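Local coordinates for protein particle-associated glycoside hydrolase (Acinetobacter phage Fri1, PDB 6C72) that degrades the capsular polysaccharide of Acinetobacter baumannii as a phage tailspike depolymerase, probably by cleaving its glycosidic bonds during entry into the host, at residues Ala231-Ser237 with Glu260-Asp266; Asp266-Ala272 with Phe287-Lys291; Phe486-Asn492 with Ile578-Phe584. One frame throughout, in Å; residues are numbered along the deposited sequence.

Contact 1: residues Ala231-Ser237 with Glu260-Asp266; sequences AKWVDTS and ENCNFLD. With ZN (zinc ion), chain M.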
loop_
_atom_site.group_PDB
_atom_site.type_symbol
_atom_site.label_atom_id
_atom_site.label_comp_id
_atom_site.label_asym_id
_atom_site.label_seq_id
_atom_site.Cartn_x
_atom_site.Cartn_y
_atom_site.Cartn_z
ATOM N N ALA A 231 -16.763 1.571 -12.492
ATOM C CA ALA A 231 -16.933 0.800 -13.719
ATOM C C ALA A 231 -16.247 -0.550 -13.584
ATOM O O ALA A 231 -15.117 -0.637 -13.083
ATOM C CB ALA A 231 -16.381 1.541 -14.944
ATOM N N LYS A 232 -16.946 -1.602 -14.023
ATOM C CA LYS A 232 -16.431 -2.967 -14.001
ATOM C C LYS A 232 -16.805 -3.686 -15.290
ATOM O O LYS A 232 -17.943 -3.580 -15.757
ATOM C CB LYS A 232 -16.976 -3.749 -12.803
ATOM C CG LYS A 232 -16.470 -3.230 -11.489
ATOM C CD LYS A 232 -17.220 -3.817 -10.312
ATOM C CE LYS A 232 -16.647 -3.290 -8.990
ATOM N NZ LYS A 232 -16.817 -4.287 -7.882
ATOM N N TRP A 233 -15.843 -4.421 -15.856
ATOM C CA TRP A 233 -16.056 -5.197 -17.083
ATOM C C TRP A 233 -16.635 -4.314 -18.196
ATOM O O TRP A 233 -17.693 -4.593 -18.767
ATOM C CB TRP A 233 -16.946 -6.405 -16.815
ATOM C CG TRP A 233 -16.359 -7.341 -15.837
ATOM C CD1 TRP A 233 -16.734 -7.504 -14.532
ATOM C CD2 TRP A 233 -15.296 -8.275 -16.068
ATOM N NE1 TRP A 233 -15.966 -8.476 -13.932
ATOM C CE2 TRP A 233 -15.075 -8.965 -14.851
ATOM C CE3 TRP A 233 -14.503 -8.588 -17.178
ATOM C CZ2 TRP A 233 -14.095 -9.951 -14.717
ATOM C CZ3 TRP A 233 -13.530 -9.567 -17.044
ATOM C CH2 TRP A 233 -13.338 -10.240 -15.821
ATOM N N VAL A 234 -15.940 -3.214 -18.475
ATOM C CA VAL A 234 -16.301 -2.296 -19.547
ATOM C C VAL A 234 -15.116 -2.156 -20.489
ATOM O O VAL A 234 -13.994 -1.890 -20.048
ATOM C CB VAL A 234 -16.726 -0.920 -19.000
ATOM C CG1 VAL A 234 -16.708 0.105 -20.116
ATOM C CG2 VAL A 234 -18.115 -1.013 -18.399
ATOM N N ASP A 235 -15.371 -2.321 -21.780
ATOM C CA ASP A 235 -14.404 -2.025 -22.822
ATOM C C ASP A 235 -14.841 -0.760 -23.547
ATOM O O ASP A 235 -16.031 -0.433 -23.587
ATOM C CB ASP A 235 -14.281 -3.188 -23.815
ATOM C CG ASP A 235 -13.729 -4.466 -23.173
ATOM O OD1 ASP A 235 -13.423 -4.469 -21.959
ATOM O OD2 ASP A 235 -13.585 -5.474 -23.895
ATOM N N THR A 236 -13.871 -0.013 -24.064
ATOM C CA THR A 236 -14.149 1.143 -24.906
ATOM C C THR A 236 -13.268 1.074 -26.143
ATOM O O THR A 236 -12.077 0.767 -26.047
ATOM C CB THR A 236 -13.920 2.485 -24.164
ATOM O OG1 THR A 236 -12.561 2.567 -23.719
ATOM C CG2 THR A 236 -14.854 2.624 -22.968
ATOM N N SER A 237 -13.841 1.380 -27.306
ATOM C CA SER A 237 -13.094 1.236 -28.544
ATOM C C SER A 237 -13.612 2.208 -29.589
ATOM O O SER A 237 -14.821 2.359 -29.756
ATOM C CB SER A 237 -13.188 -0.194 -29.084
ATOM O OG SER A 237 -12.700 -0.255 -30.410
ATOM N N GLU A 260 -12.221 -1.541 -12.595
ATOM C CA GLU A 260 -11.654 -2.879 -12.517
ATOM C C GLU A 260 -12.085 -3.695 -13.724
ATOM O O GLU A 260 -13.232 -3.603 -14.155
ATOM C CB GLU A 260 -12.074 -3.602 -11.240
ATOM C CG GLU A 260 -11.314 -4.892 -11.029
ATOM C CD GLU A 260 -11.685 -5.562 -9.734
ATOM O OE1 GLU A 260 -12.310 -4.883 -8.884
ATOM O OE2 GLU A 260 -11.367 -6.760 -9.569
ATOM N N ASN A 261 -11.166 -4.488 -14.266
ATOM C CA ASN A 261 -11.482 -5.393 -15.372
ATOM C C ASN A 261 -12.008 -4.627 -16.581
ATOM O O ASN A 261 -12.933 -5.072 -17.256
ATOM C CB ASN A 261 -12.480 -6.469 -14.939
ATOM C CG ASN A 261 -11.936 -7.349 -13.829
ATOM O OD1 ASN A 261 -10.866 -7.939 -13.964
ATOM N ND2 ASN A 261 -12.662 -7.425 -12.716
ATOM N N CYS A 262 -11.461 -3.442 -16.820
ATOM C CA CYS A 262 -11.864 -2.610 -17.945
ATOM C C CYS A 262 -10.759 -2.583 -18.990
ATOM O O CYS A 262 -9.578 -2.677 -18.665
ATOM C CB CYS A 262 -12.194 -1.177 -17.493
ATOM S SG CYS A 262 -13.686 -1.049 -16.450
ATOM N N ASN A 263 -11.141 -2.451 -20.249
ATOM C CA ASN A 263 -10.180 -2.403 -21.343
ATOM C C ASN A 263 -10.433 -1.145 -22.146
ATOM O O ASN A 263 -11.419 -1.058 -22.889
ATOM C CB ASN A 263 -10.276 -3.641 -22.228
ATOM C CG ASN A 263 -9.994 -4.907 -21.460
ATOM O OD1 ASN A 263 -8.872 -5.119 -21.021
ATOM N ND2 ASN A 263 -11.002 -5.759 -21.298
ATOM N N PHE A 264 -9.552 -0.170 -21.994
ATOM C CA PHE A 264 -9.662 1.079 -22.739
ATOM C C PHE A 264 -8.807 0.927 -23.993
ATOM O O PHE A 264 -7.576 1.014 -23.946
ATOM C CB PHE A 264 -9.263 2.246 -21.845
ATOM C CG PHE A 264 -10.014 2.260 -20.530
ATOM C CD1 PHE A 264 -11.314 2.726 -20.467
ATOM C CD2 PHE A 264 -9.442 1.762 -19.375
ATOM C CE1 PHE A 264 -12.018 2.729 -19.276
ATOM C CE2 PHE A 264 -10.147 1.766 -18.175
ATOM C CZ PHE A 264 -11.433 2.261 -18.128
ATOM N N LEU A 265 -9.465 0.659 -25.121
ATOM C CA LEU A 265 -8.749 0.270 -26.328
ATOM C C LEU A 265 -8.565 1.469 -27.244
ATOM O O LEU A 265 -8.456 2.602 -26.762
ATOM C CB LEU A 265 -9.481 -0.862 -27.050
ATOM C CG LEU A 265 -9.847 -2.070 -26.185
ATOM C CD1 LEU A 265 -10.620 -3.119 -27.011
ATOM C CD2 LEU A 265 -8.617 -2.701 -25.546
ATOM N N ASP A 266 -8.569 1.228 -28.555
ATOM C CA ASP A 266 -8.141 2.242 -29.503
ATOM C C ASP A 266 -9.010 3.487 -29.405
ATOM O O ASP A 266 -10.238 3.409 -29.284
ATOM C CB ASP A 266 -8.188 1.699 -30.930
ATOM C CG ASP A 266 -9.583 1.240 -31.331
ATOM O OD1 ASP A 266 -10.064 0.232 -30.768
ATOM O OD2 ASP A 266 -10.222 1.906 -32.183
HETATM ZN ZN ZN M . -11.331 -7.379 -7.269
HETATM O O HOH W 1 -14.784 -5.754 -7.880
HETATM O O HOH W 2 -14.548 -5.833 -20.129
HETATM O O HOH W 3 -10.369 3.613 -25.073
HETATM O O HOH W 4 -9.616 -8.692 -7.350
#
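Lys232 pairs in parallel with Glu260, and Asp235 and Thr236 with Asn263 and Phe264, while between these pairs both chains turn the same corner, Trp233 and Asn261 taking positive phi and psi. Asparagine tolerates this left-handed backbone well, and here its side chain is also useful: the Asn261 amide lies flat over one face of the indole, the planes 13° apart, with Asn261 CB 3.5 Å from the centroid of the six-membered ring of Trp233. Asn284 of the next coil donates its ND2 to Asn261 OD1, and Ser228 of the second subunit bonds to the same oxygen. Inside the corner Cys262 SG is a compact apolar filler, 4.0 Å from Ala231 CB and equally far from Val234 CB. Beyond it, Asp235 and Asn263 point the same way. Asn263 ND2 gives a 2.8 Å bond to Asp235 OD1, reaching it from 37° above the carboxylate plane, while Asn263 OD1 bonds with Thr286. On the other face Thr236 OG1 touches the edge of the Phe264 ring, 3.5 Å from CD1. At the far end the small Ser237 has OG anti to its backbone nitrogen (chi1 168°), from where it donates to Asp266 OD1 at 2.7 Å on the syn side of the carboxylate. Glu260 lies at the opposite end, extended so that OE2 binds zinc at 2.4 Å. Its OE1 bonds with Tyr258 and shares a water with Lys232 NZ, and Asn256 of the second subunit meets OE2. Parallel strands in register and a corner repeated from one coil to the next are the marks of the parallel beta-helix, the body of many phage tailspikes.

Contact 2: residues Asp266-Ala272 with Phe287-Lys291; sequences DARRNTA and FQQLK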
loop_
_atom_site.group_PDB
_atom_site.type_symbol
_atom_site.label_atom_id
_atom_site.label_comp_id
_atom_site.label_asym_id
_atom_site.label_seq_id
_atom_site.Cartn_x
_atom_site.Cartn_y
_atom_site.Cartn_z
ATOM N N ASP A 266 -8.569 1.228 -28.555
ATOM C CA ASP A 266 -8.141 2.242 -29.503
ATOM C C ASP A 266 -9.010 3.487 -29.405
ATOM O O ASP A 266 -10.238 3.409 -29.284
ATOM C CB ASP A 266 -8.188 1.699 -30.930
ATOM C CG ASP A 266 -9.583 1.240 -31.331
ATOM O OD1 ASP A 266 -10.064 0.232 -30.768
ATOM O OD2 ASP A 266 -10.222 1.906 -32.183
ATOM N N ALA A 267 -8.347 4.638 -29.437
ATOM C CA ALA A 267 -8.993 5.935 -29.510
ATOM C C ALA A 267 -8.059 6.857 -30.278
ATOM O O ALA A 267 -6.841 6.662 -30.273
ATOM C CB ALA A 267 -9.310 6.491 -28.118
ATOM N N ARG A 268 -8.636 7.856 -30.950
ATOM C CA ARG A 268 -7.857 8.691 -31.859
ATOM C C ARG A 268 -7.020 9.742 -31.149
ATOM O O ARG A 268 -6.162 10.358 -31.798
ATOM C CB ARG A 268 -8.767 9.382 -32.872
ATOM C CG ARG A 268 -9.691 8.438 -33.648
ATOM C CD ARG A 268 -8.926 7.334 -34.366
ATOM N NE ARG A 268 -7.923 7.851 -35.294
ATOM C CZ ARG A 268 -8.212 8.300 -36.511
ATOM N NH1 ARG A 268 -9.470 8.306 -36.930
ATOM N NH2 ARG A 268 -7.256 8.747 -37.315
ATOM N N ARG A 269 -7.239 9.967 -29.851
ATOM C CA ARG A 269 -6.354 10.849 -29.099
ATOM C C ARG A 269 -5.597 10.039 -28.049
ATOM O O ARG A 269 -4.421 9.739 -28.248
ATOM C CB ARG A 269 -7.129 12.015 -28.468
ATOM C CG ARG A 269 -6.211 13.139 -27.965
ATOM C CD ARG A 269 -6.940 14.463 -27.746
ATOM N NE ARG A 269 -7.872 14.411 -26.619
ATOM C CZ ARG A 269 -8.688 15.402 -26.265
ATOM N NH1 ARG A 269 -8.697 16.555 -26.941
ATOM N NH2 ARG A 269 -9.501 15.240 -25.227
ATOM N N ASN A 270 -6.250 9.686 -26.941
ATOM C CA ASN A 270 -5.696 8.803 -25.922
ATOM C C ASN A 270 -6.707 7.715 -25.608
ATOM O O ASN A 270 -7.912 7.922 -25.752
ATOM C CB ASN A 270 -5.365 9.568 -24.623
ATOM C CG ASN A 270 -4.642 10.872 -24.883
ATOM O OD1 ASN A 270 -3.466 10.873 -25.243
ATOM N ND2 ASN A 270 -5.342 11.984 -24.733
ATOM N N THR A 271 -6.231 6.554 -25.160
ATOM C CA THR A 271 -7.184 5.543 -24.716
ATOM C C THR A 271 -7.997 6.063 -23.542
ATOM O O THR A 271 -9.172 5.716 -23.392
ATOM C CB THR A 271 -6.490 4.236 -24.326
ATOM O OG1 THR A 271 -5.668 4.446 -23.172
ATOM C CG2 THR A 271 -5.666 3.663 -25.476
ATOM N N ALA A 272 -7.379 6.867 -22.685
ATOM C CA ALA A 272 -8.038 7.416 -21.510
ATOM C C ALA A 272 -7.253 8.635 -21.038
ATOM O O ALA A 272 -6.039 8.718 -21.246
ATOM C CB ALA A 272 -8.134 6.380 -20.384
ATOM N N PHE A 287 -4.813 -0.608 -21.254
ATOM C CA PHE A 287 -4.850 0.576 -22.107
ATOM C C PHE A 287 -4.071 0.229 -23.369
ATOM O O PHE A 287 -2.852 0.035 -23.308
ATOM C CB PHE A 287 -4.254 1.800 -21.398
ATOM C CG PHE A 287 -4.852 2.076 -20.030
ATOM C CD1 PHE A 287 -4.374 1.426 -18.897
ATOM C CD2 PHE A 287 -5.895 2.987 -19.886
ATOM C CE1 PHE A 287 -4.912 1.671 -17.647
ATOM C CE2 PHE A 287 -6.444 3.250 -18.639
ATOM C CZ PHE A 287 -5.950 2.589 -17.512
ATOM N N GLN A 288 -4.761 0.093 -24.501
ATOM C CA GLN A 288 -4.149 -0.519 -25.680
ATOM C C GLN A 288 -4.445 0.299 -26.926
ATOM O O GLN A 288 -5.610 0.561 -27.231
ATOM C CB GLN A 288 -4.636 -1.963 -25.870
ATOM C CG GLN A 288 -4.858 -2.695 -24.562
ATOM C CD GLN A 288 -4.866 -4.201 -24.709
ATOM O OE1 GLN A 288 -3.987 -4.776 -25.362
ATOM N NE2 GLN A 288 -5.847 -4.854 -24.091
ATOM N N GLN A 289 -3.390 0.696 -27.640
ATOM C CA GLN A 289 -3.479 1.257 -28.992
ATOM C C GLN A 289 -2.926 0.225 -29.978
ATOM O O GLN A 289 -1.783 0.307 -30.421
ATOM C CB GLN A 289 -2.721 2.577 -29.073
ATOM C CG GLN A 289 -3.312 3.685 -28.203
ATOM C CD GLN A 289 -4.478 4.430 -28.872
ATOM O OE1 GLN A 289 -5.168 3.892 -29.732
ATOM N NE2 GLN A 289 -4.695 5.679 -28.463
ATOM N N LEU A 290 -3.765 -0.733 -30.360
ATOM C CA LEU A 290 -3.343 -1.831 -31.222
ATOM C C LEU A 290 -3.908 -1.728 -32.636
ATOM O O LEU A 290 -3.886 -2.713 -33.379
ATOM C CB LEU A 290 -3.725 -3.171 -30.593
ATOM C CG LEU A 290 -3.076 -3.443 -29.235
ATOM C CD1 LEU A 290 -3.394 -4.855 -28.757
ATOM C CD2 LEU A 290 -1.561 -3.219 -29.296
ATOM N N LYS A 291 -4.391 -0.552 -33.040
ATOM C CA LYS A 291 -4.891 -0.316 -34.392
ATOM C C LYS A 291 -4.060 0.799 -35.016
ATOM O O LYS A 291 -4.509 1.955 -35.078
ATOM C CB LYS A 291 -6.376 0.042 -34.374
ATOM C CG LYS A 291 -7.244 -0.974 -33.655
ATOM C CD LYS A 291 -8.641 -0.978 -34.214
ATOM C CE LYS A 291 -9.482 -2.118 -33.648
ATOM N NZ LYS A 291 -10.842 -2.109 -34.292
HETATM O O HOH W 5 -12.334 0.721 -33.760
#
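Phe287 turns the edge of its ring to the loop 266-272, where Thr271 OG1 lies 3.6 Å from Phe287 CD2 and Ala272 CB lies 4.0 Å from Phe287 CE2. Small side chains suit this border, and the threonine hydroxyl is not stranded beside the ring, because Leu299 O is its hydrogen-bond partner. Inside the coil the phenylalanine also meets the rings of Phe264 and Phe322 with their planes nearly parallel, and that of Phe300 edge to face. Gln288, next along the strand, has its CB turned away from the loop, its NE2 bonding with Thr286, and offers the loop its carbonyl oxygen, against which the Thr271 methyl packs. The contact joins a wall strand of a parallel beta-helix to the turn that follows its neighbour: strand 286-289 carries on the face begun by strand 263-264, and residues 266-272 lead out of that face toward strand 272-275. Gln289 then reaches into the turn. Its CG lies 3.6 Å from Thr271 CG2; beyond it the chain bends at chi2 (-83°), which brings the amide to the backbone of Ala267. There Gln289 NE2 donates to Ala267 O at 3.0 Å, with the acceptor in the plane of the amide, and adds a weak bond to Tyr298 O. In return Ala267 N donates to Gln289 OE1 at 3.3 Å, approaching 36° above the carbonyl plane. Glutamine fits because one amide can both donate and accept, so both backbone groups of buried Ala267 are met, the N-H by the longer bond. Lys291 finally lays its methylenes across the carboxylate of Asp266, whose OD1 is already taken by Ser237 OG. NZ stays 4.3 Å from Asp266 OD1, beyond a salt bridge, and a water completes the link, 2.9 Å from Asp266 OD2 and 3.2 Å from Lys291 NZ.

Contact 3: residues Phe486-Asn492 with Ile578-Phe584; sequences FNTEIRN and IVKVDVF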
loop_
_atom_site.group_PDB
_atom_site.type_symbol
_atom_site.label_atom_id
_atom_site.label_comp_id
_atom_site.label_asym_id
_atom_site.label_seq_id
_atom_site.Cartn_x
_atom_site.Cartn_y
_atom_site.Cartn_z
ATOM N N PHE A 486 41.260 11.560 19.120
ATOM C CA PHE A 486 41.977 12.380 18.155
ATOM C C PHE A 486 40.930 13.117 17.330
ATOM O O PHE A 486 40.129 12.485 16.638
ATOM C CB PHE A 486 42.890 11.521 17.277
ATOM C CG PHE A 486 43.592 12.283 16.198
ATOM C CD1 PHE A 486 42.994 12.466 14.969
ATOM C CD2 PHE A 486 44.854 12.801 16.407
ATOM C CE1 PHE A 486 43.631 13.159 13.968
ATOM C CE2 PHE A 486 45.508 13.505 15.407
ATOM C CZ PHE A 486 44.896 13.690 14.189
ATOM N N ASN A 487 40.898 14.440 17.441
ATOM C CA ASN A 487 39.966 15.274 16.697
ATOM C C ASN A 487 40.731 16.348 15.957
ATOM O O ASN A 487 41.651 16.965 16.504
ATOM C CB ASN A 487 38.918 15.936 17.586
ATOM C CG ASN A 487 37.865 14.963 18.044
ATOM O OD1 ASN A 487 36.880 14.734 17.340
ATOM N ND2 ASN A 487 38.064 14.371 19.224
ATOM N N THR A 488 40.323 16.593 14.723
ATOM C CA THR A 488 40.985 17.576 13.891
ATOM C C THR A 488 39.945 18.522 13.297
ATOM O O THR A 488 38.876 18.085 12.858
ATOM C CB THR A 488 41.836 16.863 12.816
ATOM O OG1 THR A 488 42.416 17.822 11.929
ATOM C CG2 THR A 488 41.007 15.900 12.009
ATOM N N GLU A 489 40.231 19.823 13.364
ATOM C CA GLU A 489 39.440 20.870 12.730
ATOM C C GLU A 489 40.368 21.788 11.940
ATOM O O GLU A 489 41.584 21.806 12.150
ATOM C CB GLU A 489 38.633 21.695 13.749
ATOM C CG GLU A 489 37.459 20.969 14.376
ATOM C CD GLU A 489 36.737 21.810 15.415
ATOM O OE1 GLU A 489 37.410 22.538 16.177
ATOM O OE2 GLU A 489 35.489 21.742 15.477
ATOM N N ILE A 490 39.775 22.594 11.060
ATOM C CA ILE A 490 40.556 23.390 10.119
ATOM C C ILE A 490 39.816 24.690 9.823
ATOM O O ILE A 490 38.586 24.712 9.668
ATOM C CB ILE A 490 40.849 22.567 8.846
ATOM C CG1 ILE A 490 41.980 23.189 8.026
ATOM C CG2 ILE A 490 39.575 22.350 8.022
ATOM C CD1 ILE A 490 42.478 22.274 6.884
ATOM N N ARG A 491 40.572 25.783 9.750
ATOM C CA ARG A 491 39.991 27.105 9.548
ATOM C C ARG A 491 40.843 27.870 8.551
ATOM O O ARG A 491 42.039 27.607 8.407
ATOM C CB ARG A 491 39.899 27.901 10.862
ATOM C CG ARG A 491 38.958 27.307 11.879
ATOM C CD ARG A 491 37.526 27.402 11.379
ATOM N NE ARG A 491 36.545 26.866 12.322
ATOM C CZ ARG A 491 36.203 25.577 12.383
ATOM N NH1 ARG A 491 36.766 24.703 11.555
ATOM N NH2 ARG A 491 35.292 25.164 13.262
ATOM N N ASN A 492 40.209 28.821 7.875
ATOM C CA ASN A 492 40.873 29.758 6.983
ATOM C C ASN A 492 41.131 31.041 7.759
ATOM O O ASN A 492 40.239 31.533 8.459
ATOM C CB ASN A 492 39.994 30.011 5.755
ATOM C CG ASN A 492 40.580 31.037 4.786
ATOM O OD1 ASN A 492 40.926 32.156 5.178
ATOM N ND2 ASN A 492 40.658 30.675 3.512
ATOM N N ILE A 578 45.994 28.542 5.896
ATOM C CA ILE A 578 45.132 27.483 6.405
ATOM C C ILE A 578 45.728 26.983 7.714
ATOM O O ILE A 578 46.943 26.749 7.804
ATOM C CB ILE A 578 44.997 26.335 5.395
ATOM C CG1 ILE A 578 44.537 26.838 4.008
ATOM C CG2 ILE A 578 44.081 25.265 5.964
ATOM C CD1 ILE A 578 43.120 27.455 3.937
ATOM N N VAL A 579 44.887 26.807 8.729
ATOM C CA VAL A 579 45.335 26.369 10.047
ATOM C C VAL A 579 44.571 25.099 10.419
ATOM O O VAL A 579 43.335 25.110 10.525
ATOM C CB VAL A 579 45.139 27.468 11.103
ATOM C CG1 VAL A 579 45.589 26.995 12.464
ATOM C CG2 VAL A 579 45.886 28.731 10.689
ATOM N N LYS A 580 45.297 24.002 10.583
ATOM C CA LYS A 580 44.714 22.724 10.964
ATOM C C LYS A 580 45.215 22.345 12.353
ATOM O O LYS A 580 46.407 22.496 12.646
ATOM C CB LYS A 580 45.061 21.646 9.939
ATOM C CG LYS A 580 44.533 20.248 10.257
ATOM C CD LYS A 580 44.831 19.314 9.085
ATOM C CE LYS A 580 44.252 17.919 9.278
ATOM N NZ LYS A 580 44.991 17.111 10.308
ATOM N N VAL A 581 44.303 21.888 13.214
ATOM C CA VAL A 581 44.634 21.480 14.572
ATOM C C VAL A 581 44.308 20.001 14.755
ATOM O O VAL A 581 43.200 19.558 14.435
ATOM C CB VAL A 581 43.881 22.312 15.620
ATOM C CG1 VAL A 581 44.514 22.071 16.976
ATOM C CG2 VAL A 581 43.938 23.774 15.266
ATOM N N ASP A 582 45.264 19.255 15.305
ATOM C CA ASP A 582 45.072 17.873 15.736
ATOM C C ASP A 582 45.143 17.847 17.258
ATOM O O ASP A 582 46.139 18.286 17.842
ATOM C CB ASP A 582 46.145 16.948 15.151
ATOM C CG ASP A 582 46.252 17.037 13.631
ATOM O OD1 ASP A 582 45.254 17.378 12.959
ATOM O OD2 ASP A 582 47.340 16.731 13.100
ATOM N N VAL A 583 44.096 17.345 17.904
ATOM C CA VAL A 583 44.024 17.303 19.360
ATOM C C VAL A 583 44.002 15.845 19.803
ATOM O O VAL A 583 43.161 15.058 19.347
ATOM C CB VAL A 583 42.790 18.050 19.906
ATOM C CG1 VAL A 583 42.776 18.023 21.429
ATOM C CG2 VAL A 583 42.741 19.482 19.388
ATOM N N PHE A 584 44.924 15.498 20.699
ATOM C CA PHE A 584 44.990 14.197 21.352
ATOM C C PHE A 584 44.518 14.396 22.786
ATOM O O PHE A 584 45.087 15.220 23.509
ATOM C CB PHE A 584 46.424 13.654 21.346
ATOM C CG PHE A 584 47.050 13.559 19.980
ATOM C CD1 PHE A 584 47.468 14.692 19.304
ATOM C CD2 PHE A 584 47.241 12.318 19.375
ATOM C CE1 PHE A 584 48.039 14.598 18.052
ATOM C CE2 PHE A 584 47.819 12.216 18.120
ATOM C CZ PHE A 584 48.215 13.361 17.460
HETATM O O HOH W 6 40.787 14.950 20.693
#
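Thr488, Ile490 and Lys580 meet on one face of two neighbouring strands, second and third across the six-stranded antiparallel sheet of the C-terminal domain. Paired backbone bonds join Asn487 with Val583, Glu489 with Val581 and Arg491 with Val579. Lys580 can be followed outward. Its CB rests 3.9 Å from Ile490 CG1, an apolar start beside a branch that also packs on Ile578. CG, anti to the backbone nitrogen (chi1 178°), is carried past Thr488 OG1 at 3.6 Å, CD runs on beside the same oxygen, and CE comes to 3.2 Å from Thr488 OG1. A bend at chi4 (-73°) then turns NZ to Asp582 OD1, a 2.7 Å salt bridge on the syn lone pair. Lysine suits the place because its long apolar stem lines the sheet while its charge is answered nearby: besides Asp582, a cation-pi contact with Phe486 of the second subunit engages it. Lys580 of the third subunit makes the same contact with Phe486 of this chain, so the face lies between chains of the trimer. At the strand end, Phe486 sets its edge on the face of Phe584 in a T-shaped pair, planes 73° apart, with Phe486 CE2 3.4 Å from Phe584 CZ.

Contacts 1 and 2 belong to one beta-helix, and contact 3 to a separate C-terminal domain. Along the chain they come in series, 1 then 2 then 3. The centres of contacts 1 and 2 are 11 Å apart. They share Asp266, and strands 263-264 and 286-289 are neighbours, with Phe264 O probably accepting a hydrogen bond from Gln288 N at 3.0 Å, so successive coils are joined directly. Contact 3 lies about 69 Å from contact 1 and 66 Å from contact 2, centre to centre, in an antiparallel sheet. Contacts 1 and 3 both touch the second subunit, so subunits meet in the beta-helix as well as in the C-terminal domain of this elongated spike.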